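Local atomic coordinates of hydrogenase (NiFe) small subunit HydA (Allochromatium vinosum, PDB entry 3MYR), a protein that forms, with a large subunit, a hydrogenase that probably couples H2 oxidation to reduction of an acceptor, and holds three iron-sulfur clusters for electron transfer. Residues A[13-18]-A[42-47]; A[7-12]-A[55-60]; A[185-190]-A[228-233]; A[150-155]-A[233-238]. One frame throughout, in Å; residues are numbered along the deposited sequence.

Interaction 1: A[13-18]-A[42-47]; sequences ECTGCT and HHTLQA. With SF4 (iron/sulfur cluster), chain I.
The C-x-x-C motif of the first [4Fe-4S] cluster, at the start of helix 16-23, is backed by the turn after strand 38-41, with T15 and T18 meeting H42 and T44. T18 OG1 and H42 NE2 share a hydrogen bond of 2.9 Å in which either may be the donor; the hydroxyl reaches the imidazole at its edge and in its plane. T18 keeps OG1 anti to its carbonyl carbon (chi1 -76°), which brings this oxygen beside the ring. At the other ring nitrogen, T44 N donates to H42 ND1 over 3.0 Å, again in plane, so the two edge partners fix the rotation of the ring, and W8 stacks on it. Beside this bond two methyls pack on a hydroxyl: T44 OG1 lies 3.8 Å from T15 CG2 and 4.0 Å from T18 CG2. The hydroxyl of T15 turns instead to E14 of the large subunit. The turn itself is tight, since H42 O accepts from both L45 N and Q46 N. On the far side of 13-18, C14 SG binds iron FE4 and C17 SG binds FE2, each at 2.3 Å, while G16 N donates to C14 SG at 3.3 Å. G16 CA passes 3.8 Å from sulfide S3. With C113 and C147 as the other ligands, this is the proximal cluster site of [NiFe] hydrogenase small subunits.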
# COMPACT_ATOMS: atom_id res chain seq x y z
N GLU A 13 -10.62 -3.54 3.44
CA GLU A 13 -9.56 -4.22 2.72
C GLU A 13 -8.21 -3.52 3.02
O GLU A 13 -8.18 -2.36 3.54
CB GLU A 13 -9.78 -4.25 1.21
CG GLU A 13 -10.56 -3.11 0.63
CD GLU A 13 -9.76 -1.86 0.20
OE1 GLU A 13 -10.03 -0.72 0.75
OE2 GLU A 13 -9.06 -1.96 -0.83
N CYS A 14 -7.13 -4.15 2.55
CA CYS A 14 -5.84 -3.51 2.74
C CYS A 14 -5.33 -3.03 1.35
O CYS A 14 -4.26 -2.44 1.25
CB CYS A 14 -4.88 -4.57 3.39
SG CYS A 14 -4.15 -5.76 2.15
N THR A 15 -6.11 -3.33 0.30
CA THR A 15 -5.87 -2.95 -1.11
C THR A 15 -4.86 -3.91 -1.78
O THR A 15 -4.61 -3.82 -2.98
CB THR A 15 -5.57 -1.40 -1.32
OG1 THR A 15 -6.59 -0.60 -0.65
CG2 THR A 15 -5.56 -0.99 -2.87
N GLY A 16 -4.36 -4.89 -1.04
CA GLY A 16 -3.62 -6.01 -1.64
C GLY A 16 -4.30 -6.69 -2.81
O GLY A 16 -3.61 -7.10 -3.79
N CYS A 17 -5.63 -6.82 -2.76
CA CYS A 17 -6.30 -7.55 -3.83
C CYS A 17 -6.32 -6.73 -5.10
O CYS A 17 -6.19 -7.28 -6.20
CB CYS A 17 -7.73 -8.02 -3.38
SG CYS A 17 -7.64 -9.21 -1.98
N THR A 18 -6.52 -5.41 -4.99
CA THR A 18 -6.42 -4.58 -6.18
C THR A 18 -4.98 -4.55 -6.73
O THR A 18 -4.78 -4.63 -7.94
CB THR A 18 -6.91 -3.09 -5.84
OG1 THR A 18 -8.34 -3.15 -5.79
CG2 THR A 18 -6.43 -2.10 -6.94
N HIS A 42 -14.18 2.21 -9.11
CA HIS A 42 -13.03 1.59 -8.46
C HIS A 42 -12.26 2.72 -7.81
O HIS A 42 -11.72 3.55 -8.52
CB HIS A 42 -12.10 0.87 -9.40
CG HIS A 42 -11.10 0.03 -8.65
ND1 HIS A 42 -10.41 0.51 -7.55
CD2 HIS A 42 -10.83 -1.30 -8.71
CE1 HIS A 42 -9.72 -0.48 -7.00
NE2 HIS A 42 -9.97 -1.59 -7.68
N HIS A 43 -12.34 2.79 -6.50
CA HIS A 43 -11.77 3.88 -5.67
C HIS A 43 -10.33 4.15 -5.93
O HIS A 43 -9.90 5.30 -5.83
CB HIS A 43 -11.81 3.57 -4.15
CG HIS A 43 -13.13 3.83 -3.50
ND1 HIS A 43 -13.30 3.79 -2.13
CD2 HIS A 43 -14.36 4.10 -4.03
CE1 HIS A 43 -14.58 4.02 -1.83
NE2 HIS A 43 -15.24 4.19 -2.97
N THR A 44 -9.56 3.10 -6.19
CA THR A 44 -8.12 3.28 -6.33
C THR A 44 -7.76 4.08 -7.57
O THR A 44 -6.73 4.76 -7.60
CB THR A 44 -7.36 1.92 -6.32
OG1 THR A 44 -7.74 1.20 -5.15
CG2 THR A 44 -5.84 2.14 -6.27
N LEU A 45 -8.61 3.97 -8.60
CA LEU A 45 -8.27 4.47 -9.95
C LEU A 45 -9.13 5.61 -10.50
O LEU A 45 -8.74 6.23 -11.47
CB LEU A 45 -8.29 3.33 -10.96
CG LEU A 45 -7.22 2.23 -10.69
CD1 LEU A 45 -7.47 1.11 -11.66
CD2 LEU A 45 -5.80 2.77 -10.89
N GLN A 46 -10.31 5.79 -9.92
CA GLN A 46 -11.36 6.74 -10.39
C GLN A 46 -10.82 8.15 -10.58
O GLN A 46 -10.15 8.65 -9.67
CB GLN A 46 -12.47 6.77 -9.34
CG GLN A 46 -13.83 7.17 -9.94
CD GLN A 46 -14.46 6.02 -10.69
OE1 GLN A 46 -14.11 4.87 -10.46
NE2 GLN A 46 -15.41 6.31 -11.59
N ALA A 47 -11.01 8.76 -11.77
CA ALA A 47 -10.62 10.19 -11.93
C ALA A 47 -11.34 11.08 -10.91
O ALA A 47 -10.72 11.90 -10.21
CB ALA A 47 -10.90 10.68 -13.29
FE1 SF4 I . -5.40 -10.10 2.32
FE2 SF4 I . -6.90 -9.09 0.20
FE3 SF4 I . -7.95 -9.15 2.82
FE4 SF4 I . -5.69 -7.45 1.86
S1 SF4 I . -8.05 -7.34 1.32
S2 SF4 I . -6.04 -8.50 3.82
S3 SF4 I . -4.60 -8.99 0.58
S4 SF4 I . -7.36 -10.94 1.57

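Interaction 2: A[7-12]-A[55-60]; sequences IWLSFQ and AARLQA
The guanidinium of R57, whose aliphatic stem lies against I7 and L9, is gripped by two carboxylates of the same chain: NH2 makes a salt bridge to E99 and NH1 one to E54. With its charge held there, the side chain of the arginine meets the strand with its methylenes. R57 CG meets the branch methyl of I7, CG2, at 4.1 Å, and one carbon further R57 CD meets L9 CD2, also at 4.1 Å. The stem runs across both side chains at about a right angle, then bends at chi3 (68°) to carry the guanidinium beyond them. I7 works with both branches. Its longer one, CG1 and CD1, reaches past the arginine to the helix itself, where I7 CD1 sits 4.0 Å from A60 CB and equally far from R57 O. An alanine in place of I7 would remove both branches and would probably open a gap between strand and helix, leaving A60 CB without its apolar partner and the R57 stem less firmly held. The axes of 7-10 and 55-60 come within 10.0 Å, at 132° between their N-to-C directions, closer to antiparallel than to parallel. Helix 50-63 is the connection between strands 38-41 and 69-77, which pair in parallel with either side of strand 5-10, so it packs over the strand it bridges: a beta-alpha-beta crossover, consistent with the flavodoxin-like fold of this N-terminal domain.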
# COMPACT_ATOMS: atom_id res chain seq x y z
N ILE A 7 -18.49 -3.31 -11.23
CA ILE A 7 -18.42 -2.39 -10.13
C ILE A 7 -17.55 -3.03 -9.03
O ILE A 7 -17.84 -4.17 -8.59
CB ILE A 7 -19.79 -2.12 -9.54
CG1 ILE A 7 -20.61 -1.29 -10.58
CG2 ILE A 7 -19.63 -1.19 -8.25
CD1 ILE A 7 -22.10 -1.11 -10.16
N TRP A 8 -16.48 -2.33 -8.63
CA TRP A 8 -15.52 -2.82 -7.67
C TRP A 8 -15.80 -2.13 -6.33
O TRP A 8 -15.66 -0.89 -6.23
CB TRP A 8 -14.08 -2.55 -8.15
CG TRP A 8 -13.08 -3.26 -7.28
CD1 TRP A 8 -12.76 -2.96 -5.96
CD2 TRP A 8 -12.26 -4.39 -7.64
NE1 TRP A 8 -11.74 -3.78 -5.52
CE2 TRP A 8 -11.44 -4.68 -6.52
CE3 TRP A 8 -12.07 -5.13 -8.83
CZ2 TRP A 8 -10.46 -5.68 -6.55
CZ3 TRP A 8 -11.17 -6.17 -8.82
CH2 TRP A 8 -10.35 -6.41 -7.69
N LEU A 9 -16.24 -2.89 -5.32
CA LEU A 9 -16.50 -2.29 -3.99
C LEU A 9 -15.34 -2.61 -3.09
O LEU A 9 -14.94 -3.80 -2.97
CB LEU A 9 -17.78 -2.87 -3.36
CG LEU A 9 -19.08 -2.70 -4.21
CD1 LEU A 9 -20.28 -3.41 -3.56
CD2 LEU A 9 -19.27 -1.20 -4.34
N SER A 10 -14.81 -1.59 -2.42
CA SER A 10 -13.66 -1.79 -1.50
C SER A 10 -14.12 -1.52 -0.08
O SER A 10 -14.55 -0.39 0.21
CB SER A 10 -12.54 -0.78 -1.88
OG SER A 10 -12.13 -1.06 -3.19
N PHE A 11 -14.08 -2.50 0.81
CA PHE A 11 -14.69 -2.26 2.15
C PHE A 11 -13.60 -2.31 3.25
O PHE A 11 -12.65 -1.48 3.21
CB PHE A 11 -15.83 -3.30 2.33
CG PHE A 11 -17.05 -3.04 1.43
CD1 PHE A 11 -17.54 -1.75 1.25
CD2 PHE A 11 -17.74 -4.09 0.83
CE1 PHE A 11 -18.74 -1.50 0.55
CE2 PHE A 11 -18.91 -3.86 0.08
CZ PHE A 11 -19.42 -2.56 -0.06
N GLN A 12 -13.54 -3.37 4.06
CA GLN A 12 -12.43 -3.43 5.04
C GLN A 12 -11.25 -4.18 4.42
O GLN A 12 -10.95 -5.36 4.78
CB GLN A 12 -12.85 -4.12 6.34
CG GLN A 12 -14.00 -3.40 7.08
CD GLN A 12 -14.33 -4.21 8.31
OE1 GLN A 12 -14.88 -5.30 8.19
NE2 GLN A 12 -14.01 -3.68 9.52
N ALA A 55 -21.98 9.01 -8.23
CA ALA A 55 -22.93 9.06 -9.34
C ALA A 55 -22.53 8.03 -10.41
O ALA A 55 -23.38 7.45 -11.04
CB ALA A 55 -23.04 10.51 -9.94
N ALA A 56 -21.23 7.75 -10.59
CA ALA A 56 -20.86 6.80 -11.62
C ALA A 56 -21.27 5.39 -11.20
O ALA A 56 -21.72 4.59 -12.05
CB ALA A 56 -19.32 6.86 -11.91
N ARG A 57 -21.13 5.05 -9.91
CA ARG A 57 -21.56 3.72 -9.48
C ARG A 57 -23.10 3.60 -9.68
O ARG A 57 -23.58 2.58 -10.21
CB ARG A 57 -21.15 3.40 -8.03
CG ARG A 57 -21.85 2.22 -7.45
CD ARG A 57 -21.42 1.92 -6.00
NE ARG A 57 -21.83 2.92 -5.03
CZ ARG A 57 -23.03 2.95 -4.45
NH1 ARG A 57 -23.31 3.96 -3.63
NH2 ARG A 57 -23.95 2.01 -4.68
N LEU A 58 -23.85 4.61 -9.26
CA LEU A 58 -25.32 4.55 -9.35
C LEU A 58 -25.80 4.49 -10.81
O LEU A 58 -26.76 3.80 -11.14
CB LEU A 58 -26.00 5.72 -8.58
CG LEU A 58 -25.64 5.75 -7.07
CD1 LEU A 58 -26.19 7.08 -6.47
CD2 LEU A 58 -26.26 4.57 -6.35
N GLN A 59 -25.13 5.22 -11.69
CA GLN A 59 -25.53 5.19 -13.09
C GLN A 59 -25.18 3.82 -13.73
O GLN A 59 -25.95 3.24 -14.49
CB GLN A 59 -24.85 6.33 -13.84
CG GLN A 59 -25.29 6.45 -15.32
CD GLN A 59 -24.40 7.41 -16.14
OE1 GLN A 59 -23.62 8.18 -15.59
NE2 GLN A 59 -24.52 7.33 -17.47
N ALA A 60 -24.04 3.25 -13.37
CA ALA A 60 -23.77 1.87 -13.75
C ALA A 60 -24.86 0.92 -13.28
O ALA A 60 -25.26 0.07 -14.04
CB ALA A 60 -22.36 1.40 -13.26

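Interaction 3: A[185-190]-A[228-233]; sequences HDRCYR and CATMKW. With SF4 (iron/sulfur cluster), chain J; F3S (Fe3-s4 cluster), chain K.
Van der Waals packing joins the two loops: the stem of R187 lies obliquely over the methyl of T230, with R187 CB 3.6 Å from T230 CG2, and A229 CB fits beside it at 3.8 Å from R187 CB. T230 can offer that methyl because its hydroxyl is turned to A227 O. One water adds a polar link, donating to A229 O at 2.8 Å and accepting a weak bond from Y189 N. Metal bonds come next. H185 ND1 binds iron FE4 of the second [4Fe-4S] cluster, the histidine-ligated distal one of [NiFe] hydrogenases, at 2.0 Å and C188 SG binds its FE1; across the contact C228 SG binds FE4 of the medial [3Fe-4S] cluster at 2.3 Å. Both thiolates also accept hydrogen bonds, C188 SG from R190 N at 3.3 Å, a capping bond, and C228 SG from W233 NE1 at 3.5 Å. Finally, R190 holds Y189 side-on: NE and NH2 both donate to Y189 OH at 3.0 Å, while R190 CG lies over the centre of the phenol ring. An alanine at R190 would take away both donors and the cover on that face, and would probably leave the phenol oxygen held chiefly by S232 of the large subunit. Segment 185-190 runs up to helix 191-195 in the loop after helix 177-180; 228-233 follows helix 206-210 and, through M231, rests on helix 151-164.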
# COMPACT_ATOMS: atom_id res chain seq x y z
N HIS A 185 -0.03 -28.98 -0.71
CA HIS A 185 0.78 -30.11 -0.34
C HIS A 185 0.65 -31.26 -1.38
O HIS A 185 1.58 -32.01 -1.58
CB HIS A 185 0.35 -30.46 1.09
CG HIS A 185 1.04 -31.61 1.70
ND1 HIS A 185 2.36 -31.54 2.20
CD2 HIS A 185 0.56 -32.86 2.02
CE1 HIS A 185 2.63 -32.69 2.78
NE2 HIS A 185 1.54 -33.47 2.77
N ASP A 186 -0.47 -31.36 -2.13
CA ASP A 186 -0.54 -32.43 -3.13
C ASP A 186 0.14 -32.03 -4.45
O ASP A 186 0.12 -32.81 -5.38
CB ASP A 186 -2.01 -32.80 -3.45
CG ASP A 186 -2.59 -33.76 -2.38
OD1 ASP A 186 -1.84 -34.34 -1.54
OD2 ASP A 186 -3.82 -33.86 -2.32
N ARG A 187 0.71 -30.82 -4.53
CA ARG A 187 1.41 -30.40 -5.75
C ARG A 187 2.84 -29.93 -5.48
O ARG A 187 3.59 -29.74 -6.40
CB ARG A 187 0.62 -29.25 -6.44
CG ARG A 187 -0.82 -29.66 -6.89
CD ARG A 187 -0.69 -30.78 -7.95
NE ARG A 187 -1.85 -30.83 -8.88
CZ ARG A 187 -2.05 -31.82 -9.75
NH1 ARG A 187 -1.20 -32.86 -9.81
NH2 ARG A 187 -3.06 -31.75 -10.58
N CYS A 188 3.17 -29.71 -4.21
CA CYS A 188 4.39 -29.05 -3.77
C CYS A 188 5.66 -29.81 -4.17
O CYS A 188 5.78 -31.04 -3.98
CB CYS A 188 4.32 -28.90 -2.23
SG CYS A 188 5.86 -28.11 -1.57
N TYR A 189 6.64 -29.09 -4.71
CA TYR A 189 7.88 -29.75 -5.13
C TYR A 189 8.72 -30.31 -3.95
O TYR A 189 9.65 -31.05 -4.22
CB TYR A 189 8.74 -28.83 -6.03
CG TYR A 189 9.50 -27.77 -5.23
CD1 TYR A 189 10.88 -27.86 -5.02
CD2 TYR A 189 8.81 -26.66 -4.68
CE1 TYR A 189 11.59 -26.89 -4.26
CE2 TYR A 189 9.49 -25.68 -3.87
CZ TYR A 189 10.88 -25.80 -3.70
OH TYR A 189 11.55 -24.89 -2.95
N ARG A 190 8.37 -29.98 -2.69
CA ARG A 190 9.08 -30.52 -1.52
C ARG A 190 8.36 -31.75 -0.99
O ARG A 190 8.84 -32.43 -0.07
CB ARG A 190 9.22 -29.47 -0.41
CG ARG A 190 9.89 -28.14 -0.94
CD ARG A 190 10.35 -27.28 0.22
NE ARG A 190 10.98 -26.06 -0.24
CZ ARG A 190 11.82 -25.31 0.45
NH1 ARG A 190 12.35 -25.77 1.59
NH2 ARG A 190 12.27 -24.17 -0.09
N CYS A 228 -0.66 -21.94 -5.95
CA CYS A 228 0.70 -21.38 -5.83
C CYS A 228 1.76 -22.41 -6.26
O CYS A 228 2.82 -22.05 -6.76
CB CYS A 228 0.97 -21.00 -4.35
SG CYS A 228 -0.39 -19.97 -3.70
N ALA A 229 1.53 -23.69 -5.92
CA ALA A 229 2.55 -24.70 -6.15
C ALA A 229 2.65 -25.08 -7.64
O ALA A 229 3.66 -25.61 -8.05
CB ALA A 229 2.24 -25.99 -5.28
N THR A 230 1.60 -24.83 -8.44
CA THR A 230 1.59 -25.11 -9.88
C THR A 230 1.69 -23.88 -10.77
O THR A 230 2.48 -23.87 -11.70
CB THR A 230 0.33 -25.90 -10.25
OG1 THR A 230 -0.84 -25.20 -9.76
CG2 THR A 230 0.38 -27.32 -9.49
N MET A 231 0.81 -22.89 -10.58
CA MET A 231 0.86 -21.67 -11.38
C MET A 231 2.00 -20.79 -10.88
O MET A 231 2.66 -20.11 -11.66
CB MET A 231 -0.49 -20.91 -11.23
CG MET A 231 -0.50 -19.63 -12.05
SD MET A 231 -2.04 -18.73 -11.77
CE MET A 231 -3.29 -19.98 -12.37
N LYS A 232 2.24 -20.77 -9.56
CA LYS A 232 3.23 -19.84 -8.94
C LYS A 232 2.81 -18.39 -9.09
O LYS A 232 1.73 -18.14 -9.65
CB LYS A 232 4.63 -20.02 -9.54
CG LYS A 232 5.15 -21.46 -9.40
CD LYS A 232 6.66 -21.44 -9.63
CE LYS A 232 7.18 -22.91 -9.62
NZ LYS A 232 8.68 -22.95 -9.92
N TRP A 233 3.62 -17.45 -8.54
CA TRP A 233 3.26 -16.07 -8.43
C TRP A 233 4.00 -15.16 -9.38
O TRP A 233 5.17 -15.38 -9.64
CB TRP A 233 3.62 -15.58 -7.04
CG TRP A 233 2.53 -15.87 -6.09
CD1 TRP A 233 2.22 -17.11 -5.45
CD2 TRP A 233 1.56 -14.93 -5.68
NE1 TRP A 233 1.09 -16.91 -4.62
CE2 TRP A 233 0.73 -15.56 -4.69
CE3 TRP A 233 1.43 -13.51 -5.89
CZ2 TRP A 233 -0.35 -14.88 -4.09
CZ3 TRP A 233 0.35 -12.81 -5.23
CH2 TRP A 233 -0.51 -13.51 -4.33
FE1 SF4 J . 5.46 -28.60 0.64
FE2 SF4 J . 6.28 -29.75 3.04
FE3 SF4 J . 4.59 -27.59 3.01
FE4 SF4 J . 3.72 -30.05 2.19
S1 SF4 J . 4.40 -29.44 4.27
S2 SF4 J . 3.26 -28.08 1.21
S3 SF4 J . 5.61 -30.83 1.13
S4 SF4 J . 6.77 -27.65 2.26
FE1 F3S K . 0.23 -20.56 1.09
FE3 F3S K . -0.98 -18.22 0.56
FE4 F3S K . -0.06 -19.62 -1.43
S1 F3S K . 0.42 -18.64 2.29
S2 F3S K . 1.63 -20.75 -0.65
S3 F3S K . -1.71 -20.28 -0.05
S4 F3S K . 0.01 -17.46 -1.27
O HOH W 1 5.75 -26.83 -6.64

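Interaction 4: A[150-155]-A[233-238]; sequences IPMVIT and WNDGTS. With F3S (Fe3-s4 cluster), chain K.
I150, the residue just before helix 151-164, lays its side chain obliquely over the indole of W233. Its CG1 makes a CH-pi contact, 3.7 Å from the centroid of the five-membered ring and 26° off the normal. With CG1 anti to its carbonyl carbon (chi1 -61°), I150 turns that methylene onto the ring face. Its carbonyl O starts the helix by accepting from both V153 N and I154 N. P151 takes the six-membered end of the indole, crossing it at about a right angle with CD 3.5 Å from W233 CZ3. Between them the two residues hold the tryptophan where its NE1 lies 3.6 Å from sulfide S4 of the [3Fe-4S] cluster. M152 comes last: a bend at chi3 (-70°) brings its CE to 3.7 Å from D235 OD1. The facing turn is held by its own bonds. W233 N donates to S238 O at 2.7 Å, T237 N to W233 O, and T237 OG1 to N234 O; T237 and S238 together opposite W233 make a classic beta bulge. The contact thus packs the start of an N-terminal domain helix on a tryptophan of the C-terminal part that lines the [3Fe-4S] site. Helix 151-164 also packs through P151 and I154 on helix 16-23, and through V153 on helix 177-180.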
# COMPACT_ATOMS: atom_id res chain seq x y z
N ILE A 150 -3.57 -15.04 -6.16
CA ILE A 150 -2.64 -14.91 -7.29
C ILE A 150 -3.16 -14.01 -8.41
O ILE A 150 -4.28 -14.15 -8.85
CB ILE A 150 -2.33 -16.28 -7.85
CG1 ILE A 150 -1.67 -17.14 -6.72
CG2 ILE A 150 -1.29 -16.19 -9.01
CD1 ILE A 150 -1.65 -18.73 -7.11
N PRO A 151 -2.28 -13.16 -8.97
CA PRO A 151 -2.85 -12.15 -9.91
C PRO A 151 -3.55 -12.83 -11.05
O PRO A 151 -4.66 -12.37 -11.42
CB PRO A 151 -1.59 -11.45 -10.45
CG PRO A 151 -0.66 -11.42 -9.20
CD PRO A 151 -0.95 -12.78 -8.46
N MET A 152 -2.91 -13.87 -11.65
CA MET A 152 -3.54 -14.50 -12.81
C MET A 152 -4.64 -15.48 -12.46
O MET A 152 -5.39 -15.87 -13.34
CB MET A 152 -2.50 -15.11 -13.73
CG MET A 152 -1.99 -13.91 -14.59
SD MET A 152 -1.24 -14.44 -16.06
CE MET A 152 0.29 -15.18 -15.45
N VAL A 153 -4.87 -15.71 -11.15
CA VAL A 153 -6.14 -16.35 -10.74
C VAL A 153 -7.26 -15.36 -10.80
O VAL A 153 -8.37 -15.68 -11.26
CB VAL A 153 -6.01 -16.99 -9.34
CG1 VAL A 153 -7.40 -17.38 -8.79
CG2 VAL A 153 -5.07 -18.20 -9.42
N ILE A 154 -7.04 -14.15 -10.29
CA ILE A 154 -8.09 -13.11 -10.39
C ILE A 154 -8.50 -12.88 -11.85
O ILE A 154 -9.66 -12.95 -12.18
CB ILE A 154 -7.68 -11.82 -9.74
CG1 ILE A 154 -7.25 -12.11 -8.29
CG2 ILE A 154 -8.86 -10.78 -9.71
CD1 ILE A 154 -6.56 -10.89 -7.63
N THR A 155 -7.55 -12.61 -12.74
CA THR A 155 -7.95 -12.32 -14.11
C THR A 155 -8.39 -13.62 -14.83
O THR A 155 -9.14 -13.56 -15.75
CB THR A 155 -6.79 -11.64 -14.91
OG1 THR A 155 -5.60 -12.45 -14.77
CG2 THR A 155 -6.44 -10.28 -14.31
N TRP A 233 3.62 -17.45 -8.54
CA TRP A 233 3.26 -16.07 -8.43
C TRP A 233 4.00 -15.16 -9.38
O TRP A 233 5.17 -15.38 -9.64
CB TRP A 233 3.62 -15.58 -7.04
CG TRP A 233 2.53 -15.87 -6.09
CD1 TRP A 233 2.22 -17.11 -5.45
CD2 TRP A 233 1.56 -14.93 -5.68
NE1 TRP A 233 1.09 -16.91 -4.62
CE2 TRP A 233 0.73 -15.56 -4.69
CE3 TRP A 233 1.43 -13.51 -5.89
CZ2 TRP A 233 -0.35 -14.88 -4.09
CZ3 TRP A 233 0.35 -12.81 -5.23
CH2 TRP A 233 -0.51 -13.51 -4.33
N ASN A 234 3.35 -14.10 -9.84
CA ASN A 234 4.05 -13.02 -10.59
C ASN A 234 4.63 -13.50 -11.88
O ASN A 234 5.85 -13.38 -12.15
CB ASN A 234 5.11 -12.33 -9.70
CG ASN A 234 4.47 -11.73 -8.40
OD1 ASN A 234 4.61 -12.28 -7.29
ND2 ASN A 234 3.75 -10.60 -8.55
N ASP A 235 3.75 -14.02 -12.71
CA ASP A 235 4.11 -14.59 -13.98
C ASP A 235 5.08 -15.77 -13.84
O ASP A 235 6.09 -15.80 -14.52
CB ASP A 235 4.69 -13.50 -14.89
CG ASP A 235 4.55 -13.86 -16.37
OD1 ASP A 235 3.83 -14.85 -16.64
OD2 ASP A 235 5.20 -13.25 -17.22
N GLY A 236 4.81 -16.68 -12.88
CA GLY A 236 5.57 -17.92 -12.79
C GLY A 236 6.98 -17.72 -12.18
O GLY A 236 7.83 -18.57 -12.35
N THR A 237 7.20 -16.65 -11.40
CA THR A 237 8.53 -16.30 -10.87
C THR A 237 8.90 -17.22 -9.67
O THR A 237 10.00 -17.75 -9.61
CB THR A 237 8.57 -14.80 -10.43
OG1 THR A 237 8.28 -13.96 -11.58
CG2 THR A 237 9.93 -14.41 -9.80
N SER A 238 8.02 -17.29 -8.68
CA SER A 238 8.29 -18.02 -7.49
C SER A 238 7.00 -18.23 -6.74
O SER A 238 5.93 -17.94 -7.22
CB SER A 238 9.29 -17.25 -6.64
OG SER A 238 9.86 -18.10 -5.63
FE1 F3S K . 0.23 -20.56 1.09
FE3 F3S K . -0.98 -18.22 0.56
FE4 F3S K . -0.06 -19.62 -1.43
S1 F3S K . 0.42 -18.64 2.29
S2 F3S K . 1.63 -20.75 -0.65
S3 F3S K . -1.71 -20.28 -0.05
S4 F3S K . 0.01 -17.46 -1.27

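From the N terminus, strand 5-10 supplies 7-12 and runs straight into the cluster loop 13-18. Interaction 1 closes first, at 42-47, and is nested in the loop that interaction 2 closes at 55-60; the two touch where H42 meets W8. Both lie in the N-terminal domain. Interaction 4 opens later, at 150-155, and closes only at 233-238, tying a helix of that domain to the C-terminal part. Interaction 3 (185-190 with 228-233) is nested inside it, and the two share W233 beside the [3Fe-4S] cluster. Interactions 1 and 4 also meet, C17 O against I154 CD1, so one set of contacts runs past all three clusters.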